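Local coordinates for protein peptidase M3B, oligoendopeptidase F (Enterococcus faecium, PDB 2QR4) that probably hydrolyses internal peptide bonds of oligopeptides as a zinc-dependent metallopeptidase of the M3 family, at residues Val52-Ala57 / Arg76-Phe81; Ala39-Leu44 / Glu114-Tyr119; Leu279-Leu284 / Glu481-Ile486. All blocks are in the same frame, centred on the assembly; numbering follows the deposited sequence.

Following the chain from its N terminus, helix 33-63 comes early and serves two contacts. Its first part, Ala-39 to Leu-44, opens contact 2, which closes only when the chain reaches 114-119, which leads into helix 117-124. Contact 1 falls entirely within that span: 52-57 on the same helix meets 76-81 on helix 68-87, closing a helical hairpin. The two sites do not touch; their nearest atoms are about 9 Å apart. Contact 3 forms later, within the M3 peptidase region, where 279-284 and 481-486 join two loops almost 200 residues apart. Contacts 2 and 3 lie on opposite sides of the chain's centre, their own centres 52 Å apart.

Contact 1 of 3, residues Val52-Ala57 / Arg76-Phe81; sequences VIYVYA and RASSLF
Tyr-54 and Phe-81 stack across an antiparallel helical hairpin, the one made by helices 33-63 and 68-87 with a short turn between them. Locally the two axes run at 152° and come within 8.9 Å of each other, an approach that the small side chains at the crossing permit. Ala-57 CB rests 3.7 Å from Ala-77 CB, and the CA atoms of Tyr-54 and Ala-77 are 5.3 Å apart.

On one flank of the alanines lies the aromatic pair. The rings of Tyr-54 and Phe-81 form an offset stack, with centroids 5.0 Å apart and planes inclined by 24°. Phe-81 CD2 lies over one face of the tyrosine, displaced toward the rim, while Phe-81 CB comes to 4.1 Å from Tyr-54 CD1. Because Tyr-54 places CG opposite its own backbone N (chi1 176°), the ring reaches across to the other helix and passes beside Ser-78. The OG of Ser-78 meets the ring near its plane, 3.5 Å from Tyr-54 CE1, but this is a contact at the edge and not a bond; its hydrogen bond goes back to Tyr-74 O in the preceding turn.

The other flank is aliphatic. Ile-53 CG2 touches Ala-77 CB at 4.2 Å, and at the far end of the isoleucine Ile-53 CD1 approaches Leu-80 CD1 at 4.4 Å. Helix 4-18 closes over this side, laying Phe-8 and Leu-15 on Ile-53 and Tyr-12 on Leu-80. On the outer surface of the hairpin the second subunit comes near, with its Pro-458 packing on Arg-76 and its Lys-220 on Ser-79. Alanines at the crossing, with a ring stack on one flank and aliphatic contacts on the other, hold together this antiparallel helical hairpin of the all-helical N-terminal region.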
loop_
_atom_site.group_PDB
_atom_site.type_symbol
_atom_site.label_atom_id
_atom_site.label_comp_id
_atom_site.label_asym_id
_atom_site.label_seq_id
_atom_site.Cartn_x
_atom_site.Cartn_y
_atom_site.Cartn_z
ATOM N N VAL A 52 -22.282 0.158 -8.209
ATOM C CA VAL A 52 -22.362 0.858 -9.490
ATOM C C VAL A 52 -21.563 2.155 -9.479
ATOM O O VAL A 52 -20.743 2.390 -10.349
ATOM C CB VAL A 52 -23.845 1.146 -9.867
ATOM C CG1 VAL A 52 -23.952 2.276 -10.875
ATOM C CG2 VAL A 52 -24.527 -0.123 -10.391
ATOM N N ILE A 53 -21.809 2.993 -8.480
ATOM C CA ILE A 53 -21.039 4.209 -8.266
ATOM C C ILE A 53 -19.550 3.912 -8.063
ATOM O O ILE A 53 -18.690 4.581 -8.623
ATOM C CB ILE A 53 -21.561 4.945 -7.025
ATOM C CG1 ILE A 53 -23.028 5.337 -7.220
ATOM C CG2 ILE A 53 -20.711 6.166 -6.695
ATOM C CD1 ILE A 53 -23.648 5.866 -5.949
ATOM N N TYR A 54 -19.236 2.910 -7.254
ATOM C CA TYR A 54 -17.839 2.551 -7.067
ATOM C C TYR A 54 -17.142 2.169 -8.393
ATOM O O TYR A 54 -16.159 2.801 -8.802
ATOM C CB TYR A 54 -17.699 1.427 -6.056
ATOM C CG TYR A 54 -16.274 0.964 -5.914
ATOM C CD1 TYR A 54 -15.407 1.586 -5.015
ATOM C CD2 TYR A 54 -15.789 -0.094 -6.684
ATOM C CE1 TYR A 54 -14.106 1.153 -4.874
ATOM C CE2 TYR A 54 -14.483 -0.521 -6.557
ATOM C CZ TYR A 54 -13.647 0.111 -5.654
ATOM O OH TYR A 54 -12.348 -0.309 -5.535
ATOM N N VAL A 55 -17.655 1.130 -9.046
ATOM C CA VAL A 55 -17.128 0.668 -10.323
ATOM C C VAL A 55 -16.939 1.826 -11.310
ATOM O O VAL A 55 -15.907 1.928 -11.977
ATOM C CB VAL A 55 -18.045 -0.419 -10.931
ATOM C CG1 VAL A 55 -17.863 -0.519 -12.445
ATOM C CG2 VAL A 55 -17.794 -1.753 -10.246
ATOM N N TYR A 56 -17.916 2.718 -11.374
ATOM C CA TYR A 56 -17.834 3.861 -12.273
ATOM C C TYR A 56 -16.680 4.802 -11.944
ATOM O O TYR A 56 -15.942 5.234 -12.835
ATOM C CB TYR A 56 -19.132 4.660 -12.260
ATOM C CG TYR A 56 -19.050 5.918 -13.093
ATOM C CD1 TYR A 56 -18.844 5.845 -14.472
ATOM C CD2 TYR A 56 -19.168 7.179 -12.511
ATOM C CE1 TYR A 56 -18.767 6.994 -15.251
ATOM C CE2 TYR A 56 -19.101 8.338 -13.284
ATOM C CZ TYR A 56 -18.897 8.237 -14.654
ATOM O OH TYR A 56 -18.820 9.371 -15.436
ATOM N N ALA A 57 -16.541 5.139 -10.667
ATOM C CA ALA A 57 -15.504 6.065 -10.252
ATOM C C ALA A 57 -14.122 5.439 -10.435
ATOM O O ALA A 57 -13.162 6.121 -10.787
ATOM C CB ALA A 57 -15.715 6.471 -8.817
ATOM N N ARG A 76 -13.912 9.458 -2.666
ATOM C CA ARG A 76 -15.230 9.595 -2.041
ATOM C C ARG A 76 -16.058 8.330 -2.253
ATOM O O ARG A 76 -16.763 7.889 -1.346
ATOM C CB ARG A 76 -15.979 10.847 -2.535
ATOM C CG ARG A 76 -15.318 12.147 -2.105
ATOM C CD ARG A 76 -16.154 13.383 -2.404
ATOM N NE ARG A 76 -15.881 14.450 -1.431
ATOM C CZ ARG A 76 -15.108 15.521 -1.649
ATOM N NH1 ARG A 76 -14.939 16.416 -0.678
ATOM N NH2 ARG A 76 -14.503 15.709 -2.825
ATOM N N ALA A 77 -15.940 7.718 -3.428
ATOM C CA ALA A 77 -16.718 6.510 -3.724
ATOM C C ALA A 77 -16.212 5.298 -2.964
ATOM O O ALA A 77 -17.002 4.425 -2.595
ATOM C CB ALA A 77 -16.771 6.228 -5.232
ATOM N N SER A 78 -14.906 5.245 -2.709
ATOM C CA SER A 78 -14.365 4.156 -1.889
ATOM C C SER A 78 -14.847 4.244 -0.452
ATOM O O SER A 78 -15.251 3.234 0.118
ATOM C CB SER A 78 -12.838 4.086 -1.944
ATOM O OG SER A 78 -12.425 3.831 -3.275
ATOM N N SER A 79 -14.825 5.444 0.131
ATOM C CA SER A 79 -15.319 5.617 1.502
ATOM C C SER A 79 -16.775 5.191 1.610
ATOM O O SER A 79 -17.135 4.495 2.541
ATOM C CB SER A 79 -15.184 7.063 1.981
ATOM O OG SER A 79 -13.851 7.482 1.911
ATOM N N LEU A 80 -17.597 5.616 0.651
ATOM C CA LEU A 80 -19.027 5.280 0.626
ATOM C C LEU A 80 -19.192 3.771 0.575
ATOM O O LEU A 80 -19.998 3.210 1.306
ATOM C CB LEU A 80 -19.693 5.865 -0.621
ATOM C CG LEU A 80 -21.137 6.395 -0.646
ATOM C CD1 LEU A 80 -21.774 5.979 -1.939
ATOM C CD2 LEU A 80 -21.981 5.950 0.528
ATOM N N PHE A 81 -18.418 3.122 -0.294
ATOM C CA PHE A 81 -18.509 1.674 -0.474
ATOM C C PHE A 81 -18.197 0.924 0.817
ATOM O O PHE A 81 -18.970 0.063 1.242
ATOM C CB PHE A 81 -17.577 1.206 -1.585
ATOM C CG PHE A 81 -17.887 -0.169 -2.088
ATOM C CD1 PHE A 81 -19.186 -0.516 -2.444
ATOM C CD2 PHE A 81 -16.890 -1.116 -2.212
ATOM C CE1 PHE A 81 -19.480 -1.791 -2.914
ATOM C CE2 PHE A 81 -17.176 -2.393 -2.688
ATOM C CZ PHE A 81 -18.468 -2.730 -3.042
#

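Contact 2 of 3, residues Ala39-Leu44 / Glu114-Tyr119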
loop_
_atom_site.group_PDB
_atom_site.type_symbol
_atom_site.label_atom_id
_atom_site.label_comp_id
_atom_site.label_asym_id
_atom_site.label_seq_id
_atom_site.Cartn_x
_atom_site.Cartn_y
_atom_site.Cartn_z
ATOM N N ALA A 39 -35.548 -7.574 4.308
ATOM C CA ALA A 39 -34.117 -7.406 4.560
ATOM C C ALA A 39 -33.276 -7.640 3.302
ATOM O O ALA A 39 -32.403 -6.843 2.968
ATOM C CB ALA A 39 -33.658 -8.333 5.696
ATOM N N ILE A 40 -33.539 -8.744 2.612
ATOM C CA ILE A 40 -32.826 -9.057 1.385
ATOM C C ILE A 40 -33.023 -7.941 0.372
ATOM O O ILE A 40 -32.086 -7.535 -0.301
ATOM C CB ILE A 40 -33.341 -10.359 0.760
ATOM C CG1 ILE A 40 -32.905 -11.556 1.595
ATOM C CG2 ILE A 40 -32.804 -10.504 -0.637
ATOM C CD1 ILE A 40 -33.712 -12.779 1.353
ATOM N N GLU A 41 -34.256 -7.454 0.264
ATOM C CA GLU A 41 -34.560 -6.382 -0.669
ATOM C C GLU A 41 -33.779 -5.137 -0.325
ATOM O O GLU A 41 -33.242 -4.473 -1.209
ATOM C CB GLU A 41 -36.051 -6.074 -0.678
ATOM C CG GLU A 41 -36.829 -7.043 -1.506
ATOM C CD GLU A 41 -38.315 -6.978 -1.221
ATOM O OE1 GLU A 41 -38.699 -6.274 -0.263
ATOM O OE2 GLU A 41 -39.092 -7.635 -1.950
ATOM N N PHE A 42 -33.708 -4.831 0.965
ATOM C CA PHE A 42 -33.011 -3.649 1.404
ATOM C C PHE A 42 -31.519 -3.736 1.107
ATOM O O PHE A 42 -30.976 -2.835 0.460
ATOM C CB PHE A 42 -33.227 -3.360 2.895
ATOM C CG PHE A 42 -32.294 -2.303 3.432
ATOM C CD1 PHE A 42 -32.592 -0.956 3.280
ATOM C CD2 PHE A 42 -31.097 -2.658 4.051
ATOM C CE1 PHE A 42 -31.728 0.028 3.750
ATOM C CE2 PHE A 42 -30.210 -1.674 4.534
ATOM C CZ PHE A 42 -30.521 -0.334 4.378
ATOM N N VAL A 43 -30.841 -4.792 1.565
ATOM C CA VAL A 43 -29.386 -4.753 1.447
ATOM C C VAL A 43 -28.920 -4.895 0.008
ATOM O O VAL A 43 -27.928 -4.301 -0.376
ATOM C CB VAL A 43 -28.578 -5.707 2.404
ATOM C CG1 VAL A 43 -29.300 -5.974 3.715
ATOM C CG2 VAL A 43 -28.196 -6.976 1.707
ATOM N N LEU A 44 -29.632 -5.669 -0.795
ATOM C CA LEU A 44 -29.230 -5.833 -2.179
ATOM C C LEU A 44 -29.385 -4.515 -2.921
ATOM O O LEU A 44 -28.574 -4.161 -3.761
ATOM C CB LEU A 44 -30.041 -6.947 -2.854
ATOM C CG LEU A 44 -29.271 -8.248 -3.140
ATOM C CD1 LEU A 44 -28.021 -8.414 -2.282
ATOM C CD2 LEU A 44 -30.178 -9.457 -3.010
ATOM N N GLU A 114 -38.398 -16.495 -4.307
ATOM C CA GLU A 114 -37.818 -17.310 -5.362
ATOM C C GLU A 114 -36.876 -16.479 -6.239
ATOM O O GLU A 114 -35.930 -17.003 -6.819
ATOM C CB GLU A 114 -38.922 -17.968 -6.197
ATOM C CG GLU A 114 -38.547 -19.329 -6.783
ATOM C CD GLU A 114 -38.123 -20.355 -5.727
ATOM O OE1 GLU A 114 -38.795 -20.488 -4.680
ATOM O OE2 GLU A 114 -37.111 -21.046 -5.959
ATOM N N VAL A 115 -37.123 -15.175 -6.307
ATOM C CA VAL A 115 -36.292 -14.284 -7.111
ATOM C C VAL A 115 -34.866 -14.222 -6.578
ATOM O O VAL A 115 -33.941 -13.883 -7.320
ATOM C CB VAL A 115 -36.861 -12.849 -7.143
ATOM C CG1 VAL A 115 -35.980 -11.951 -7.970
ATOM C CG2 VAL A 115 -38.283 -12.845 -7.693
ATOM N N TYR A 116 -34.694 -14.553 -5.297
ATOM C CA TYR A 116 -33.392 -14.469 -4.651
ATOM C C TYR A 116 -32.785 -15.824 -4.295
ATOM O O TYR A 116 -31.714 -15.883 -3.687
ATOM C CB TYR A 116 -33.487 -13.617 -3.378
ATOM C CG TYR A 116 -33.908 -12.201 -3.643
ATOM C CD1 TYR A 116 -35.188 -11.766 -3.322
ATOM C CD2 TYR A 116 -33.035 -11.300 -4.234
ATOM C CE1 TYR A 116 -35.586 -10.466 -3.576
ATOM C CE2 TYR A 116 -33.425 -9.998 -4.497
ATOM C CZ TYR A 116 -34.701 -9.589 -4.162
ATOM O OH TYR A 116 -35.090 -8.302 -4.409
ATOM N N ARG A 117 -33.454 -16.914 -4.652
ATOM C CA ARG A 117 -33.007 -18.211 -4.154
ATOM C C ARG A 117 -31.528 -18.449 -4.476
ATOM O O ARG A 117 -30.739 -18.778 -3.589
ATOM C CB ARG A 117 -33.915 -19.352 -4.632
ATOM C CG ARG A 117 -33.288 -20.378 -5.565
ATOM C CD ARG A 117 -33.732 -21.780 -5.157
ATOM N NE ARG A 117 -35.155 -21.820 -4.818
ATOM C CZ ARG A 117 -35.686 -22.588 -3.868
ATOM N NH1 ARG A 117 -36.996 -22.548 -3.638
ATOM N NH2 ARG A 117 -34.911 -23.383 -3.139
ATOM N N HIS A 118 -31.156 -18.240 -5.732
ATOM C CA HIS A 118 -29.775 -18.385 -6.171
ATOM C C HIS A 118 -28.805 -17.524 -5.344
ATOM O O HIS A 118 -27.657 -17.913 -5.101
ATOM C CB HIS A 118 -29.677 -18.113 -7.680
ATOM C CG HIS A 118 -28.549 -17.211 -8.071
ATOM N ND1 HIS A 118 -27.273 -17.675 -8.311
ATOM C CD2 HIS A 118 -28.510 -15.873 -8.283
ATOM C CE1 HIS A 118 -26.493 -16.660 -8.640
ATOM N NE2 HIS A 118 -27.219 -15.555 -8.631
ATOM N N TYR A 119 -29.276 -16.370 -4.881
ATOM C CA TYR A 119 -28.446 -15.524 -4.030
ATOM C C TYR A 119 -28.355 -16.079 -2.611
ATOM O O TYR A 119 -27.277 -16.106 -2.011
ATOM C CB TYR A 119 -28.959 -14.087 -4.022
ATOM C CG TYR A 119 -28.319 -13.232 -2.966
ATOM C CD1 TYR A 119 -27.042 -12.708 -3.148
ATOM C CD2 TYR A 119 -28.986 -12.953 -1.773
ATOM C CE1 TYR A 119 -26.442 -11.925 -2.167
ATOM C CE2 TYR A 119 -28.403 -12.170 -0.792
ATOM C CZ TYR A 119 -27.126 -11.659 -0.993
ATOM O OH TYR A 119 -26.538 -10.879 -0.018
#
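Ile-40, Glu-41 and Leu-44 meet two tyrosines, Tyr-116 and Tyr-119, where helix 33-63 packs on the turn that leads into helix 117-124 and on that helix's first residues. This is helix packing in the all-helical N-terminal region, held by CH-pi contacts. The backbones stay well apart, with the CA atoms of Ile-40 and Tyr-116 at 8.1 Å, and the side chains span the distance.

Ile-40 makes the first CH-pi contact: its CG2 sits over the centre of the Tyr-116 ring, 3.6 Å from the centroid and only 11° off the normal. The branch points there because CG2 stands opposite the backbone N of Ile-40, leaving CG1 beside that nitrogen. The isoleucine and the tyrosine lie alongside each other, running antiparallel. Tyr-116 itself has CG opposite its carbonyl carbon (chi1 -62°), which carries the ring toward helix 33-63. At the far end of this ring the hydroxyl OH of Tyr-116 lies 3.6 Å from Glu-41 CG, where the glutamate chain passes across the end of the ring. The touch is through the methylene, and the extended chain beyond CG leads the carboxylate onward.

Leu-44 wedges between the two rings: CD2 touches both, CD1 only Tyr-119. Leu-44 CD2 reaches Tyr-116 CE2 at 3.6 Å and also lies over a face of Tyr-119, 4.0 Å from that ring's centroid, in a second CH-pi contact. Phe-91 of helix 91-95 also packs on Ile-40 and Tyr-119. Away from the interface Arg-117 is in a salt bridge with Glu-114, Arg-117 NH1 to Glu-114 OE1 at 2.9 Å. On the Tyr-119 side, Leu-44 CD1 settles over the hydroxyl-bearing end of the ring, 3.6 Å from Tyr-119 CZ.

Contact 3 of 3, residues Leu279-Leu284 / Glu481-Ile486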
loop_
_atom_site.group_PDB
_atom_site.type_symbol
_atom_site.label_atom_id
_atom_site.label_comp_id
_atom_site.label_asym_id
_atom_site.label_seq_id
_atom_site.Cartn_x
_atom_site.Cartn_y
_atom_site.Cartn_z
ATOM N N LEU A 279 17.325 -14.308 -31.306
ATOM C CA LEU A 279 15.957 -13.824 -31.080
ATOM C C LEU A 279 15.793 -13.323 -29.661
ATOM O O LEU A 279 16.062 -14.055 -28.706
ATOM C CB LEU A 279 14.931 -14.943 -31.316
ATOM C CG LEU A 279 13.462 -14.496 -31.464
ATOM C CD1 LEU A 279 13.234 -13.682 -32.741
ATOM C CD2 LEU A 279 12.513 -15.686 -31.447
ATOM N N HIS A 280 15.330 -12.091 -29.511
ATOM C CA HIS A 280 15.174 -11.535 -28.169
ATOM C C HIS A 280 13.700 -11.232 -27.889
ATOM O O HIS A 280 12.882 -11.157 -28.814
ATOM C CB HIS A 280 15.968 -10.230 -28.023
ATOM C CG HIS A 280 17.439 -10.366 -28.253
ATOM N ND1 HIS A 280 18.354 -10.389 -27.221
ATOM C CD2 HIS A 280 18.160 -10.455 -29.398
ATOM C CE1 HIS A 280 19.573 -10.500 -27.718
ATOM N NE2 HIS A 280 19.483 -10.547 -29.036
HETATM N N MSE A 281 13.372 -11.023 -26.613
HETATM C CA MSE A 281 12.031 -10.589 -26.243
HETATM C C MSE A 281 11.562 -9.436 -27.125
HETATM O O MSE A 281 10.410 -9.407 -27.564
HETATM C CB MSE A 281 11.950 -10.230 -24.748
HETATM C CG MSE A 281 12.178 -11.427 -23.789
HETATM SE SE MSE A 281 11.092 -13.035 -24.227
HETATM C CE MSE A 281 9.287 -12.296 -24.046
ATOM N N TYR A 282 12.455 -8.504 -27.438
ATOM C CA TYR A 282 12.027 -7.336 -28.217
ATOM C C TYR A 282 11.849 -7.628 -29.707
ATOM O O TYR A 282 11.662 -6.708 -30.512
ATOM C CB TYR A 282 12.965 -6.147 -28.000
ATOM C CG TYR A 282 14.431 -6.425 -28.253
ATOM C CD1 TYR A 282 14.929 -6.549 -29.550
ATOM C CD2 TYR A 282 15.324 -6.538 -27.195
ATOM C CE1 TYR A 282 16.295 -6.788 -29.779
ATOM C CE2 TYR A 282 16.685 -6.773 -27.410
ATOM C CZ TYR A 282 17.164 -6.898 -28.698
ATOM O OH TYR A 282 18.508 -7.146 -28.891
ATOM N N ASP A 283 11.904 -8.907 -30.074
ATOM C CA ASP A 283 11.627 -9.310 -31.460
ATOM C C ASP A 283 10.319 -10.084 -31.638
ATOM O O ASP A 283 10.018 -10.519 -32.749
ATOM C CB ASP A 283 12.762 -10.185 -32.006
ATOM C CG ASP A 283 14.072 -9.442 -32.124
ATOM O OD1 ASP A 283 14.053 -8.254 -32.534
ATOM O OD2 ASP A 283 15.119 -10.057 -31.810
ATOM N N LEU A 284 9.555 -10.286 -30.565
ATOM C CA LEU A 284 8.422 -11.226 -30.636
ATOM C C LEU A 284 7.098 -10.610 -31.074
ATOM O O LEU A 284 6.134 -11.335 -31.316
ATOM C CB LEU A 284 8.215 -11.965 -29.303
ATOM C CG LEU A 284 9.408 -12.695 -28.680
ATOM C CD1 LEU A 284 8.947 -13.604 -27.561
ATOM C CD2 LEU A 284 10.183 -13.488 -29.706
ATOM N N GLU A 481 16.738 -15.587 -26.579
ATOM C CA GLU A 481 17.807 -15.196 -25.650
ATOM C C GLU A 481 17.233 -14.767 -24.307
ATOM O O GLU A 481 16.168 -14.146 -24.254
ATOM C CB GLU A 481 18.659 -14.063 -26.226
ATOM C CG GLU A 481 19.500 -14.473 -27.410
ATOM C CD GLU A 481 20.301 -15.731 -27.142
ATOM O OE1 GLU A 481 20.068 -16.738 -27.848
ATOM O OE2 GLU A 481 21.151 -15.711 -26.220
ATOM N N GLU A 482 17.933 -15.108 -23.225
ATOM C CA GLU A 482 17.539 -14.656 -21.887
ATOM C C GLU A 482 17.935 -13.195 -21.694
ATOM O O GLU A 482 19.034 -12.905 -21.244
ATOM C CB GLU A 482 18.173 -15.535 -20.793
ATOM C CG GLU A 482 17.576 -16.948 -20.712
ATOM C CD GLU A 482 18.302 -17.869 -19.732
ATOM O OE1 GLU A 482 18.212 -19.105 -19.895
ATOM O OE2 GLU A 482 18.959 -17.365 -18.799
ATOM N N ASP A 483 17.046 -12.283 -22.070
ATOM C CA ASP A 483 17.260 -10.858 -21.855
ATOM C C ASP A 483 17.180 -10.560 -20.359
ATOM O O ASP A 483 16.221 -10.947 -19.701
ATOM C CB ASP A 483 16.183 -10.048 -22.584
ATOM C CG ASP A 483 16.280 -10.163 -24.106
ATOM O OD1 ASP A 483 17.340 -9.794 -24.671
ATOM O OD2 ASP A 483 15.281 -10.594 -24.735
ATOM N N PRO A 484 18.190 -9.874 -19.813
ATOM C CA PRO A 484 18.127 -9.520 -18.388
ATOM C C PRO A 484 16.938 -8.620 -18.064
ATOM O O PRO A 484 16.393 -8.673 -16.957
ATOM C CB PRO A 484 19.452 -8.789 -18.110
ATOM C CG PRO A 484 20.136 -8.615 -19.434
ATOM C CD PRO A 484 19.429 -9.436 -20.486
ATOM N N GLU A 485 16.510 -7.822 -19.030
ATOM C CA GLU A 485 15.434 -6.876 -18.777
ATOM C C GLU A 485 14.134 -7.585 -18.413
ATOM O O GLU A 485 13.346 -7.086 -17.606
ATOM C CB GLU A 485 15.235 -5.972 -19.989
ATOM C CG GLU A 485 16.390 -4.988 -20.246
ATOM C CD GLU A 485 17.523 -5.569 -21.073
ATOM O OE1 GLU A 485 17.467 -6.759 -21.461
ATOM O OE2 GLU A 485 18.473 -4.815 -21.348
ATOM N N ILE A 486 13.911 -8.759 -18.990
ATOM C CA ILE A 486 12.604 -9.391 -18.863
ATOM C C ILE A 486 12.382 -9.988 -17.481
ATOM O O ILE A 486 11.280 -10.391 -17.152
ATOM C CB ILE A 486 12.376 -10.471 -19.938
ATOM C CG1 ILE A 486 10.891 -10.565 -20.258
ATOM C CG2 ILE A 486 12.918 -11.818 -19.491
ATOM C CD1 ILE A 486 10.393 -9.385 -21.074
HETATM O O HOH W 1 18.437 -17.025 -30.253
#
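Asp-483 fastens two loops by gripping His-280 and Met-281 with one buried carboxylate. His-280 ND1 donates to OD1 of Asp-483 at 2.8 Å, within the ring plane and with an N-H...O angle of 161°; carboxylate and imidazole are nearly coplanar, 25° apart. The other oxygen, OD2 of Asp-483, takes the backbone N of Met-281 at 2.7 Å. Both oxygens are engaged, which should restrict the group's rotation, and the negative charge probably favours a proton on ND1. This His-carboxylate hydrogen bond pins one loop of the M3 family region to another.

The imidazole of His-280 is also sandwiched. Tyr-282 OH stands 3.3 Å above one face, over the centre, and the CB and CG of Glu-481 lie over the opposite face. Beside the carboxylate, selenomethionine Met-281 sends CG to Ile-486 CD1 at 3.8 Å. A nearly straight backbone bond, Glu-481 N to Leu-279 O at 2.7 Å, completes the tight part.

The Glu-481 carboxylate is the looser, solvent side. The bent side chain leads it away, and a water links the loops, 3.1 Å from Leu-279 N and 2.9 Å from Glu-481 OE1.

Three helices border the pairing. Helix 461-476 places Asn-472 against Met-281 and Ile-486, helix 260-274 covers Leu-279 through Arg-270 and Leu-274, and helix 190-206 supplies Arg-190 and Arg-193, which form salt bridges with Asp-283.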